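Local coordinates for protein 2-methyl-3-hydroxypyridine-5-carboxylic acid oxygenase (Mesorhizobium loti, PDB 3ALJ) that probably uses its bound FAD to oxygenate and open the ring of 2-methyl-3-hydroxypyridine-5-carboxylic acid, a step in bacterial vitamin B6 breakdown, at residues A[126-130]-A[140-144]; A[29-35]-A[312-316]; A[63-68]-A[112-116]; A[133-137]-A[280-284]. All blocks are in the same frame, centred on the assembly; numbering follows the deposited sequence.

Overall arrangement
The chain opens contact 2 at residues 29-35, at the end of helix 21-32. It is not closed until 312-316, at the end of helix 300-314, so contacts 1, 3 and 4 all lie within its long loop. Contact 3 closes first, joining helix 57-65 to helix 106-119. Contact 1 then opens at 126-130, beside the FAD adenine, and closes at 140-144. Contact 4 starts at 133-137, between the two halves of contact 1, and ends at 280-284; these two contacts therefore cross. Contact 4 ties the three-stranded sheet to the edge of the six-stranded one. Contacts 2 and 3 touch through Q32, which meets R116 and G65.

Contact 1. Residues A[126-130]-A[140-144]; sequences VNSEA and TLQTG. With FAD (flavin-adenine dinucleotide), chain B.
Q142 folds back from its turn and holds the backbone of N127 and E129 with three bonds. Q142 NE2 donates to N127 O at 2.9 Å, in its amide plane. Q142 OE1 accepts from E129 N at 2.9 Å, the donor above the carbonyl plane. Q142 N adds a more bent bond to E129 O at 2.8 Å. CG lies between the backbone N and the carbonyl carbon (chi1 89°), and a bend at chi2 turns the amide back. Next to this grip, L141 CD1 packs on the buried S128 OG at 3.6 Å; that hydroxyl is hydrogen-bonded to H40. The solvent side is looser: N127 and Q142 are exposed, with N127 CB 5.0 Å from Q142 NE2. E129 CG sits 3.5 Å from FAD N6A, and E129 OE2 makes a salt bridge with K161. With an alanine here, K161 would probably lose its carboxylate mate and the adenine amino group the CG beside it. A130 bonds the adenine twice: its N donates to FAD N1A at 3.0 Å and its O accepts from FAD N6A at 2.8 Å. A130 and L141 form a non-hydrogen-bonded antiparallel pair between strands 130-134 and 138-141, and L141 touches L147 of strand 146-148.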
loop_
_atom_site.group_PDB
_atom_site.type_symbol
_atom_site.label_atom_id
_atom_site.label_comp_id
_atom_site.label_asym_id
_atom_site.label_seq_id
_atom_site.Cartn_x
_atom_site.Cartn_y
_atom_site.Cartn_z
ATOM N N VAL A 126 14.046 -15.450 5.110
ATOM C CA VAL A 126 13.476 -14.827 6.295
ATOM C C VAL A 126 14.514 -14.710 7.437
ATOM O O VAL A 126 15.666 -15.208 7.263
ATOM C CB VAL A 126 12.238 -15.444 6.821
ATOM C CG1 VAL A 126 11.013 -15.385 5.839
ATOM C CG2 VAL A 126 12.498 -17.001 7.196
ATOM N N ASN A 127 14.173 -13.901 8.456
ATOM C CA ASN A 127 15.173 -13.621 9.541
ATOM C C ASN A 127 16.447 -13.078 8.929
ATOM O O ASN A 127 17.619 -13.379 9.363
ATOM C CB ASN A 127 15.561 -14.958 10.287
ATOM C CG ASN A 127 14.428 -15.575 11.005
ATOM O OD1 ASN A 127 14.063 -16.754 10.779
ATOM N ND2 ASN A 127 13.882 -14.833 11.815
ATOM N N SER A 128 16.336 -12.210 7.877
ATOM C CA SER A 128 17.465 -11.735 7.111
ATOM C C SER A 128 17.336 -10.240 6.896
ATOM O O SER A 128 16.585 -9.740 6.013
ATOM C CB SER A 128 17.453 -12.490 5.755
ATOM O OG SER A 128 18.728 -12.211 5.062
ATOM N N GLU A 129 17.962 -9.513 7.784
ATOM C CA GLU A 129 17.818 -8.034 7.822
ATOM C C GLU A 129 18.956 -7.338 7.198
ATOM O O GLU A 129 20.148 -7.590 7.580
ATOM C CB GLU A 129 17.683 -7.553 9.319
ATOM C CG GLU A 129 17.574 -5.994 9.443
ATOM C CD GLU A 129 17.642 -5.496 10.843
ATOM O OE1 GLU A 129 18.070 -6.266 11.746
ATOM O OE2 GLU A 129 17.292 -4.337 11.036
ATOM N N ALA A 130 18.736 -6.426 6.281
ATOM C CA ALA A 130 19.790 -5.567 5.706
ATOM C C ALA A 130 20.020 -4.438 6.674
ATOM O O ALA A 130 19.124 -3.714 7.097
ATOM C CB ALA A 130 19.372 -4.920 4.351
ATOM N N THR A 140 25.145 -5.336 3.637
ATOM C CA THR A 140 25.515 -6.123 4.825
ATOM C C THR A 140 24.295 -6.572 5.634
ATOM O O THR A 140 23.456 -5.702 5.993
ATOM C CB THR A 140 26.420 -5.233 5.702
ATOM O OG1 THR A 140 27.554 -4.909 4.917
ATOM C CG2 THR A 140 26.907 -6.091 6.878
ATOM N N LEU A 141 24.161 -7.844 5.924
ATOM C CA LEU A 141 23.076 -8.340 6.741
ATOM C C LEU A 141 23.399 -8.286 8.243
ATOM O O LEU A 141 24.609 -8.166 8.584
ATOM C CB LEU A 141 22.791 -9.757 6.273
ATOM C CG LEU A 141 22.435 -9.881 4.781
ATOM C CD1 LEU A 141 22.189 -11.404 4.643
ATOM C CD2 LEU A 141 21.151 -9.150 4.454
ATOM N N GLN A 142 22.386 -8.478 9.104
ATOM C CA GLN A 142 22.644 -8.418 10.574
ATOM C C GLN A 142 23.557 -9.529 10.994
ATOM O O GLN A 142 24.222 -9.405 12.028
ATOM C CB GLN A 142 21.290 -8.359 11.280
ATOM C CG GLN A 142 20.600 -9.707 11.671
ATOM C CD GLN A 142 19.946 -10.501 10.525
ATOM O OE1 GLN A 142 20.269 -10.326 9.389
ATOM N NE2 GLN A 142 19.025 -11.390 10.869
ATOM N N THR A 143 23.668 -10.556 10.184
ATOM C CA THR A 143 24.537 -11.710 10.528
ATOM C C THR A 143 25.974 -11.359 10.279
ATOM O O THR A 143 26.858 -12.180 10.584
ATOM C CB THR A 143 24.196 -12.870 9.520
ATOM O OG1 THR A 143 24.332 -12.385 8.166
ATOM C CG2 THR A 143 22.729 -13.349 9.663
ATOM N N GLY A 144 26.280 -10.217 9.653
ATOM C CA GLY A 144 27.628 -9.862 9.235
ATOM C C GLY A 144 27.942 -10.367 7.808
ATOM O O GLY A 144 28.908 -9.936 7.278
HETATM P PA FAD B . 6.327 -2.444 3.729
HETATM O O1A FAD B . 4.994 -2.956 3.279
HETATM O O2A FAD B . 6.441 -1.776 4.973
HETATM O O5B FAD B . 7.302 -3.697 3.696
HETATM C C5B FAD B . 8.702 -3.576 4.114
HETATM C C4B FAD B . 9.056 -5.011 4.443
HETATM O O4B FAD B . 10.483 -4.888 4.770
HETATM C C3B FAD B . 8.425 -5.562 5.668
HETATM O O3B FAD B . 7.970 -6.914 5.457
HETATM C C2B FAD B . 9.543 -5.412 6.762
HETATM O O2B FAD B . 9.463 -6.407 7.799
HETATM C C1B FAD B . 10.800 -5.665 5.996
HETATM N N9A FAD B . 11.941 -4.959 6.484
HETATM C C8A FAD B . 12.016 -3.762 7.162
HETATM N N7A FAD B . 13.289 -3.397 7.375
HETATM C C5A FAD B . 14.069 -4.402 6.823
HETATM C C6A FAD B . 15.445 -4.537 6.655
HETATM N N6A FAD B . 16.309 -3.594 7.163
HETATM N N1A FAD B . 15.865 -5.636 6.026
HETATM C C2A FAD B . 15.037 -6.583 5.570
HETATM N N3A FAD B . 13.679 -6.498 5.663
HETATM C C4A FAD B . 13.228 -5.369 6.275
HETATM N N1 FAD B . -1.638 1.596 0.001
HETATM C C2 FAD B . -2.420 1.265 -1.011
HETATM O O2 FAD B . -2.000 1.091 -2.166
HETATM N N3 FAD B . -3.792 1.112 -0.806
HETATM C C4 FAD B . -4.364 1.259 0.458
HETATM O O4 FAD B . -5.604 0.953 0.619
HETATM C C4X FAD B . -3.520 1.625 1.492
HETATM N N5 FAD B . -4.072 1.904 2.789
HETATM C C5X FAD B . -3.231 2.336 3.798
HETATM C C6 FAD B . -3.750 2.719 5.047
HETATM C C7 FAD B . -2.912 3.085 6.069
HETATM C C7M FAD B . -3.522 3.484 7.443
HETATM C C8 FAD B . -1.550 3.154 5.868
HETATM C C8M FAD B . -0.576 3.599 6.982
HETATM C C9 FAD B . -1.017 2.783 4.625
HETATM C C9A FAD B . -1.865 2.409 3.553
HETATM N N10 FAD B . -1.340 2.058 2.233
HETATM C C10 FAD B . -2.175 1.726 1.234
HETATM C "C1'" FAD B . 0.176 2.174 1.988
HETATM C "C2'" FAD B . 0.799 0.787 2.067
HETATM O "O2'" FAD B . 0.491 0.200 3.348
HETATM C "C3'" FAD B . 2.333 0.916 2.012
HETATM O "O3'" FAD B . 2.640 2.048 1.113
HETATM C "C4'" FAD B . 3.022 -0.252 1.438
HETATM O "O4'" FAD B . 2.769 -1.371 2.334
HETATM C "C5'" FAD B . 4.503 -0.063 1.396
HETATM O "O5'" FAD B . 5.097 -1.242 0.860
HETATM P P FAD B . 6.661 -1.393 1.031
HETATM O O1P FAD B . 6.982 -2.706 0.454
HETATM O O2P FAD B . 7.403 -0.183 0.557
HETATM O O3P FAD B . 6.895 -1.405 2.632
#

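Contact 2. Residues A[29-35]-A[312-316]; sequences ALKQNGW and SQDLE
L315 lies across W35, its CD1 3.9 Å from CZ2 of the indole, the two side chains crossing at about a right angle. The same CD1 meets L30 CD2 at 3.8 Å. L30 CD2 sits over one face of the W35 ring, near its rim. W35 CG is anti to its carbonyl carbon (chi1 -70°), which sets the indole beside both leucines. S312 faces A29, and the helices come close, with L30 CA and S312 CA 5.7 Å apart. Away from the leucines the contact turns polar. N33 OD1 lies 3.5 Å from E316 CG, and the N33 amide and E316 carboxylate planes are turned 41° apart. A water accepts from W35 NE1 at 3.0 Å. It also lies within bonding distance of S312 O and E316 OE2, though with more acceptors around it than protons to give. E316 OE2 forms a salt bridge with R12. G34, with positive phi, ends the helix in a Schellman motif: W35 N bonds to L30 O at 3.1 Å and G34 N to K31 O at 3.0 Å. This closes helix 21-32, which follows strand 13-17 and is consistent with the first helix of a Rossmann-type dinucleotide fold.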
loop_
_atom_site.group_PDB
_atom_site.type_symbol
_atom_site.label_atom_id
_atom_site.label_comp_id
_atom_site.label_asym_id
_atom_site.label_seq_id
_atom_site.Cartn_x
_atom_site.Cartn_y
_atom_site.Cartn_z
ATOM N N ALA A 29 9.732 -8.808 -10.915
ATOM C CA ALA A 29 9.965 -8.110 -12.199
ATOM C C ALA A 29 11.388 -8.322 -12.669
ATOM O O ALA A 29 11.657 -8.669 -13.884
ATOM C CB ALA A 29 9.672 -6.616 -12.168
ATOM N N LEU A 30 12.343 -8.304 -11.744
ATOM C CA LEU A 30 13.764 -8.473 -12.110
ATOM C C LEU A 30 13.942 -9.907 -12.483
ATOM O O LEU A 30 14.621 -10.189 -13.514
ATOM C CB LEU A 30 14.676 -8.031 -10.912
ATOM C CG LEU A 30 14.635 -6.564 -10.672
ATOM C CD1 LEU A 30 15.276 -6.336 -9.228
ATOM C CD2 LEU A 30 15.367 -5.757 -11.726
ATOM N N LYS A 31 13.380 -10.870 -11.729
ATOM C CA LYS A 31 13.577 -12.322 -12.060
ATOM C C LYS A 31 12.973 -12.625 -13.464
ATOM O O LYS A 31 13.582 -13.394 -14.238
ATOM C CB LYS A 31 12.961 -13.217 -10.956
ATOM C CG LYS A 31 13.244 -14.738 -11.069
ATOM C CD LYS A 31 14.763 -14.996 -10.724
ATOM C CE LYS A 31 14.795 -16.530 -10.873
ATOM N NZ LYS A 31 16.204 -16.985 -10.663
ATOM N N GLN A 32 11.865 -11.978 -13.807
ATOM C CA GLN A 32 11.263 -12.261 -15.156
ATOM C C GLN A 32 12.155 -11.728 -16.225
ATOM O O GLN A 32 12.149 -12.322 -17.325
ATOM C CB GLN A 32 9.883 -11.543 -15.248
ATOM C CG GLN A 32 8.801 -12.213 -14.462
ATOM C CD GLN A 32 7.427 -11.541 -14.588
ATOM O OE1 GLN A 32 6.407 -12.223 -14.398
ATOM N NE2 GLN A 32 7.397 -10.240 -14.941
ATOM N N ASN A 33 12.942 -10.712 -15.967
ATOM C CA ASN A 33 13.896 -10.205 -16.938
ATOM C C ASN A 33 15.267 -10.921 -16.911
ATOM O O ASN A 33 16.206 -10.435 -17.588
ATOM C CB ASN A 33 14.096 -8.723 -16.652
ATOM C CG ASN A 33 12.869 -7.877 -17.086
ATOM O OD1 ASN A 33 12.762 -6.633 -16.790
ATOM N ND2 ASN A 33 12.029 -8.494 -17.910
ATOM N N GLY A 34 15.392 -11.981 -16.145
ATOM C CA GLY A 34 16.649 -12.797 -16.204
ATOM C C GLY A 34 17.666 -12.396 -15.135
ATOM O O GLY A 34 18.744 -12.986 -15.089
ATOM N N TRP A 35 17.329 -11.493 -14.205
ATOM C CA TRP A 35 18.248 -11.241 -13.052
ATOM C C TRP A 35 18.289 -12.457 -12.146
ATOM O O TRP A 35 17.324 -13.167 -11.913
ATOM C CB TRP A 35 17.767 -10.026 -12.249
ATOM C CG TRP A 35 17.918 -8.735 -12.915
ATOM C CD1 TRP A 35 17.140 -8.134 -13.934
ATOM C CD2 TRP A 35 18.909 -7.781 -12.579
ATOM N NE1 TRP A 35 17.618 -6.939 -14.226
ATOM C CE2 TRP A 35 18.721 -6.646 -13.415
ATOM C CE3 TRP A 35 19.952 -7.743 -11.623
ATOM C CZ2 TRP A 35 19.503 -5.449 -13.351
ATOM C CZ3 TRP A 35 20.733 -6.558 -11.599
ATOM C CH2 TRP A 35 20.534 -5.452 -12.451
ATOM N N SER A 312 12.541 -1.998 -12.894
ATOM C CA SER A 312 12.871 -3.134 -13.779
ATOM C C SER A 312 12.885 -2.757 -15.242
ATOM O O SER A 312 13.756 -3.235 -15.994
ATOM C CB SER A 312 12.001 -4.400 -13.491
ATOM O OG SER A 312 10.706 -4.365 -14.104
ATOM N N GLN A 313 11.937 -1.917 -15.632
ATOM C CA GLN A 313 11.878 -1.450 -17.041
ATOM C C GLN A 313 13.109 -0.642 -17.387
ATOM O O GLN A 313 13.745 -0.917 -18.448
ATOM C CB GLN A 313 10.652 -0.595 -17.254
ATOM C CG GLN A 313 9.308 -1.361 -17.170
ATOM C CD GLN A 313 8.182 -0.379 -17.316
ATOM O OE1 GLN A 313 8.161 0.731 -16.761
ATOM N NE2 GLN A 313 7.164 -0.822 -18.061
ATOM N N ASP A 314 13.550 0.273 -16.532
ATOM C CA ASP A 314 14.685 1.106 -16.897
ATOM C C ASP A 314 15.974 0.318 -16.879
ATOM O O ASP A 314 16.908 0.784 -17.637
ATOM C CB ASP A 314 14.737 2.311 -15.954
ATOM C CG ASP A 314 13.892 3.419 -16.404
ATOM O OD1 ASP A 314 14.364 4.105 -17.343
ATOM O OD2 ASP A 314 12.818 3.774 -15.853
ATOM N N LEU A 315 16.043 -0.833 -16.208
ATOM C CA LEU A 315 17.233 -1.666 -16.147
ATOM C C LEU A 315 17.345 -2.482 -17.421
ATOM O O LEU A 315 18.353 -3.207 -17.583
ATOM C CB LEU A 315 17.252 -2.571 -14.884
ATOM C CG LEU A 315 17.572 -1.689 -13.671
ATOM C CD1 LEU A 315 17.069 -2.485 -12.423
ATOM C CD2 LEU A 315 19.120 -1.433 -13.575
ATOM N N GLU A 316 16.372 -2.382 -18.364
ATOM C CA GLU A 316 16.446 -3.172 -19.618
ATOM C C GLU A 316 16.939 -2.255 -20.714
ATOM O O GLU A 316 16.823 -2.704 -21.891
ATOM C CB GLU A 316 14.990 -3.694 -20.021
ATOM C CG GLU A 316 14.506 -4.808 -19.148
ATOM C CD GLU A 316 15.515 -5.951 -19.198
ATOM O OE1 GLU A 316 15.718 -6.549 -20.286
ATOM O OE2 GLU A 316 16.168 -6.237 -18.179
HETATM O O HOH W 1 9.860 -5.380 -16.545
HETATM O O HOH W 2 15.441 -5.511 -15.653
#

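Contact 3. Residues A[63-68]-A[112-116]; sequences LEGLGA and ALVNR
R116 and L66 form the polar half of this contact: R116 NE donates to L66 O at 2.9 Å, with 153° at the hydrogen. The oxygen meets the edge of the guanidinium, slightly tilted from its plane. The arginine leaves its helix with CG anti to the backbone N (chi1 174°) and bends at chi2 (63°). This bend brings R116 CD to 3.7 Å from G67 O and carries NE over to L66. R116 NH2 has a second partner, Q32 OE1. A CB on G67 would clash with NE. The positive phi of G67 belongs to a Schellman motif, with A68 N bonded to L63 O and G67 N to E64 O. The apolar half is carried by L113, whose CG is anti to its carbonyl carbon, beside the backbone N, which brings CD2 to both leucines. L113 CD2 touches L66 CD1 at 3.6 Å and L63 CD2 at 3.8 Å. L63 crosses L113 at about a right angle, L66 at a slant. Beside the arginine stem, A68 CB rests 4.3 Å from R116 CB. A68 is the N-cap of helix 69-73, whose V72 touches L63 and A112. L66 meets I28 and L113 meets L24 of helix 21-32; L63 and L66 touch M305 and F309 of helix 300-314.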
loop_
_atom_site.group_PDB
_atom_site.type_symbol
_atom_site.label_atom_id
_atom_site.label_comp_id
_atom_site.label_asym_id
_atom_site.label_seq_id
_atom_site.Cartn_x
_atom_site.Cartn_y
_atom_site.Cartn_z
ATOM N N LEU A 63 0.334 -5.938 -11.346
ATOM C CA LEU A 63 0.135 -7.368 -11.113
ATOM C C LEU A 63 0.068 -8.168 -12.399
ATOM O O LEU A 63 0.582 -9.291 -12.511
ATOM C CB LEU A 63 -1.175 -7.635 -10.280
ATOM C CG LEU A 63 -1.022 -7.169 -8.820
ATOM C CD1 LEU A 63 -2.395 -7.117 -8.210
ATOM C CD2 LEU A 63 -0.166 -8.189 -8.040
ATOM N N GLU A 64 -0.608 -7.595 -13.418
ATOM C CA GLU A 64 -0.581 -8.241 -14.760
ATOM C C GLU A 64 0.807 -8.418 -15.278
ATOM O O GLU A 64 1.139 -9.476 -15.819
ATOM C CB GLU A 64 -1.442 -7.325 -15.674
ATOM C CG GLU A 64 -1.650 -7.967 -17.044
ATOM C CD GLU A 64 -2.557 -7.075 -18.019
ATOM O OE1 GLU A 64 -2.400 -7.373 -19.222
ATOM O OE2 GLU A 64 -3.284 -6.199 -17.518
ATOM N N GLY A 65 1.606 -7.338 -15.219
ATOM C CA GLY A 65 3.038 -7.372 -15.663
ATOM C C GLY A 65 3.835 -8.385 -14.828
ATOM O O GLY A 65 4.838 -8.870 -15.342
ATOM N N LEU A 66 3.416 -8.702 -13.614
ATOM C CA LEU A 66 4.162 -9.662 -12.787
ATOM C C LEU A 66 3.592 -11.050 -12.948
ATOM O O LEU A 66 4.099 -11.958 -12.310
ATOM C CB LEU A 66 3.972 -9.269 -11.306
ATOM C CG LEU A 66 4.472 -7.907 -10.870
ATOM C CD1 LEU A 66 4.185 -7.924 -9.309
ATOM C CD2 LEU A 66 6.014 -7.810 -11.131
ATOM N N GLY A 67 2.516 -11.291 -13.741
ATOM C CA GLY A 67 1.943 -12.672 -13.755
ATOM C C GLY A 67 1.243 -13.085 -12.517
ATOM O O GLY A 67 1.131 -14.281 -12.180
ATOM N N ALA A 68 0.685 -12.092 -11.786
ATOM C CA ALA A 68 0.012 -12.358 -10.508
ATOM C C ALA A 68 -1.422 -11.753 -10.440
ATOM O O ALA A 68 -2.066 -11.836 -9.378
ATOM C CB ALA A 68 0.815 -11.868 -9.394
ATOM N N ALA A 112 -0.289 -13.729 -2.885
ATOM C CA ALA A 112 -0.169 -13.878 -4.311
ATOM C C ALA A 112 1.186 -13.491 -4.829
ATOM O O ALA A 112 1.733 -14.211 -5.687
ATOM C CB ALA A 112 -1.275 -13.017 -4.999
ATOM N N LEU A 113 1.776 -12.439 -4.278
ATOM C CA LEU A 113 3.114 -12.095 -4.649
ATOM C C LEU A 113 4.179 -13.093 -4.195
ATOM O O LEU A 113 5.087 -13.360 -5.006
ATOM C CB LEU A 113 3.428 -10.659 -4.128
ATOM C CG LEU A 113 2.556 -9.545 -4.791
ATOM C CD1 LEU A 113 2.765 -8.258 -3.928
ATOM C CD2 LEU A 113 3.006 -9.279 -6.186
ATOM N N VAL A 114 4.067 -13.553 -2.930
ATOM C CA VAL A 114 5.071 -14.579 -2.512
ATOM C C VAL A 114 4.930 -15.769 -3.391
ATOM O O VAL A 114 6.016 -16.299 -3.823
ATOM C CB VAL A 114 4.781 -14.881 -1.062
ATOM C CG1 VAL A 114 5.600 -16.125 -0.638
ATOM C CG2 VAL A 114 5.150 -13.716 -0.143
ATOM N N ASN A 115 3.714 -16.190 -3.747
ATOM C CA ASN A 115 3.524 -17.483 -4.530
ATOM C C ASN A 115 4.161 -17.271 -5.882
ATOM O O ASN A 115 4.826 -18.240 -6.372
ATOM C CB ASN A 115 2.051 -17.823 -4.626
ATOM C CG ASN A 115 1.438 -18.340 -3.269
ATOM O OD1 ASN A 115 0.227 -18.380 -3.135
ATOM N ND2 ASN A 115 2.272 -18.682 -2.311
ATOM N N ARG A 116 4.057 -16.103 -6.494
ATOM C CA ARG A 116 4.635 -15.870 -7.789
ATOM C C ARG A 116 6.139 -15.791 -7.718
ATOM O O ARG A 116 6.829 -16.348 -8.567
ATOM C CB ARG A 116 3.980 -14.568 -8.418
ATOM C CG ARG A 116 4.571 -14.148 -9.661
ATOM C CD ARG A 116 4.388 -15.260 -10.803
ATOM N NE ARG A 116 4.830 -14.700 -12.043
ATOM C CZ ARG A 116 5.182 -15.491 -13.087
ATOM N NH1 ARG A 116 5.098 -16.840 -12.979
ATOM N NH2 ARG A 116 5.630 -14.973 -14.180
#

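Contact 4. Residues A[133-137]-A[280-284]; sequences ADPVG and RGKVA
P135 and K282 are joined by the hydrogen bond of this contact: K282 N donates to P135 O at 2.9 Å, nearly straight at 172°. The donor lies in the carbonyl plane, on a lone pair. D134 OD1 accepts from V136 N at 3.0 Å, an Asx turn that shapes the loop offering P135 O. G281, in a type II' turn, carries no CB, which would clash with P135 O. Apolar contacts follow. P135 and R280 lie side by side, with CG to CG at 3.6 Å. V283 CG2, anti to its carbonyl carbon, meets P135 CA at 3.9 Å, with A133 CB at its margin. K282 runs alongside the loop, its CE 3.1 Å from V136 O and its CD against G137 CA. The charged ends have partners outside the two segments. R280 binds G167 O and makes a cation-pi contact with F168. K282 NZ, set by a bend at chi4 (-58°), bridges to E322. Were K282 an alanine, E322 would probably be left without its cationic mate and a gap would open beside V136 O and G137. V283 and A133 both touch V162 of helix 161-166, where strand 130-134 ends and strand 283-285 starts.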
loop_
_atom_site.group_PDB
_atom_site.type_symbol
_atom_site.label_atom_id
_atom_site.label_comp_id
_atom_site.label_asym_id
_atom_site.label_seq_id
_atom_site.Cartn_x
_atom_site.Cartn_y
_atom_site.Cartn_z
ATOM N N ALA A 133 24.167 -0.616 3.584
ATOM C CA ALA A 133 24.356 -0.791 2.130
ATOM C C ALA A 133 25.441 0.163 1.642
ATOM O O ALA A 133 25.594 1.247 2.218
ATOM C CB ALA A 133 23.003 -0.476 1.317
ATOM N N ASP A 134 26.081 -0.201 0.528
ATOM C CA ASP A 134 27.149 0.665 0.020
ATOM C C ASP A 134 26.761 0.881 -1.444
ATOM O O ASP A 134 26.490 -0.118 -2.153
ATOM C CB ASP A 134 28.480 -0.099 0.114
ATOM C CG ASP A 134 29.666 0.745 -0.244
ATOM O OD1 ASP A 134 29.637 1.541 -1.207
ATOM O OD2 ASP A 134 30.695 0.687 0.448
ATOM N N PRO A 135 26.721 2.147 -1.898
ATOM C CA PRO A 135 26.478 2.442 -3.324
ATOM C C PRO A 135 27.347 1.726 -4.344
ATOM O O PRO A 135 26.974 1.582 -5.496
ATOM C CB PRO A 135 26.801 3.918 -3.439
ATOM C CG PRO A 135 26.460 4.518 -2.098
ATOM C CD PRO A 135 26.769 3.381 -1.080
ATOM N N VAL A 136 28.499 1.191 -3.918
ATOM C CA VAL A 136 29.267 0.456 -4.942
ATOM C C VAL A 136 28.729 -0.917 -5.213
ATOM O O VAL A 136 29.190 -1.629 -6.119
ATOM C CB VAL A 136 30.811 0.311 -4.700
ATOM C CG1 VAL A 136 31.402 1.608 -4.300
ATOM C CG2 VAL A 136 31.132 -0.868 -3.752
ATOM N N GLY A 137 27.643 -1.333 -4.487
ATOM C CA GLY A 137 26.962 -2.603 -4.748
ATOM C C GLY A 137 27.215 -3.654 -3.675
ATOM O O GLY A 137 27.485 -4.836 -3.935
ATOM N N ARG A 280 21.536 5.965 -5.153
ATOM C CA ARG A 280 22.960 6.327 -4.890
ATOM C C ARG A 280 23.775 5.191 -5.466
ATOM O O ARG A 280 23.754 4.096 -4.986
ATOM C CB ARG A 280 23.193 6.587 -3.394
ATOM C CG ARG A 280 24.518 7.329 -3.163
ATOM C CD ARG A 280 24.218 8.803 -3.279
ATOM N NE ARG A 280 23.127 9.236 -2.411
ATOM C CZ ARG A 280 23.254 9.589 -1.144
ATOM N NH1 ARG A 280 22.162 10.032 -0.510
ATOM N NH2 ARG A 280 24.415 9.551 -0.514
ATOM N N GLY A 281 24.518 5.497 -6.536
ATOM C CA GLY A 281 25.251 4.418 -7.154
ATOM C C GLY A 281 24.346 3.274 -7.620
ATOM O O GLY A 281 23.458 3.501 -8.506
ATOM N N LYS A 282 24.626 2.068 -7.162
ATOM C CA LYS A 282 23.861 0.890 -7.544
ATOM C C LYS A 282 22.682 0.621 -6.560
ATOM O O LYS A 282 22.099 -0.422 -6.711
ATOM C CB LYS A 282 24.729 -0.340 -7.613
ATOM C CG LYS A 282 25.879 -0.222 -8.729
ATOM C CD LYS A 282 26.874 -1.425 -8.508
ATOM C CE LYS A 282 28.323 -1.233 -9.066
ATOM N NZ LYS A 282 28.097 -0.986 -10.457
ATOM N N VAL A 283 22.408 1.579 -5.682
ATOM C CA VAL A 283 21.284 1.409 -4.695
ATOM C C VAL A 283 20.090 2.232 -5.158
ATOM O O VAL A 283 20.165 3.415 -5.430
ATOM C CB VAL A 283 21.747 1.944 -3.339
ATOM C CG1 VAL A 283 20.550 1.923 -2.346
ATOM C CG2 VAL A 283 22.911 1.021 -2.774
ATOM N N ALA A 284 18.896 1.562 -5.186
ATOM C CA ALA A 284 17.603 2.271 -5.432
ATOM C C ALA A 284 16.723 2.019 -4.260
ATOM O O ALA A 284 16.561 0.857 -3.790
ATOM C CB ALA A 284 16.946 1.715 -6.622
#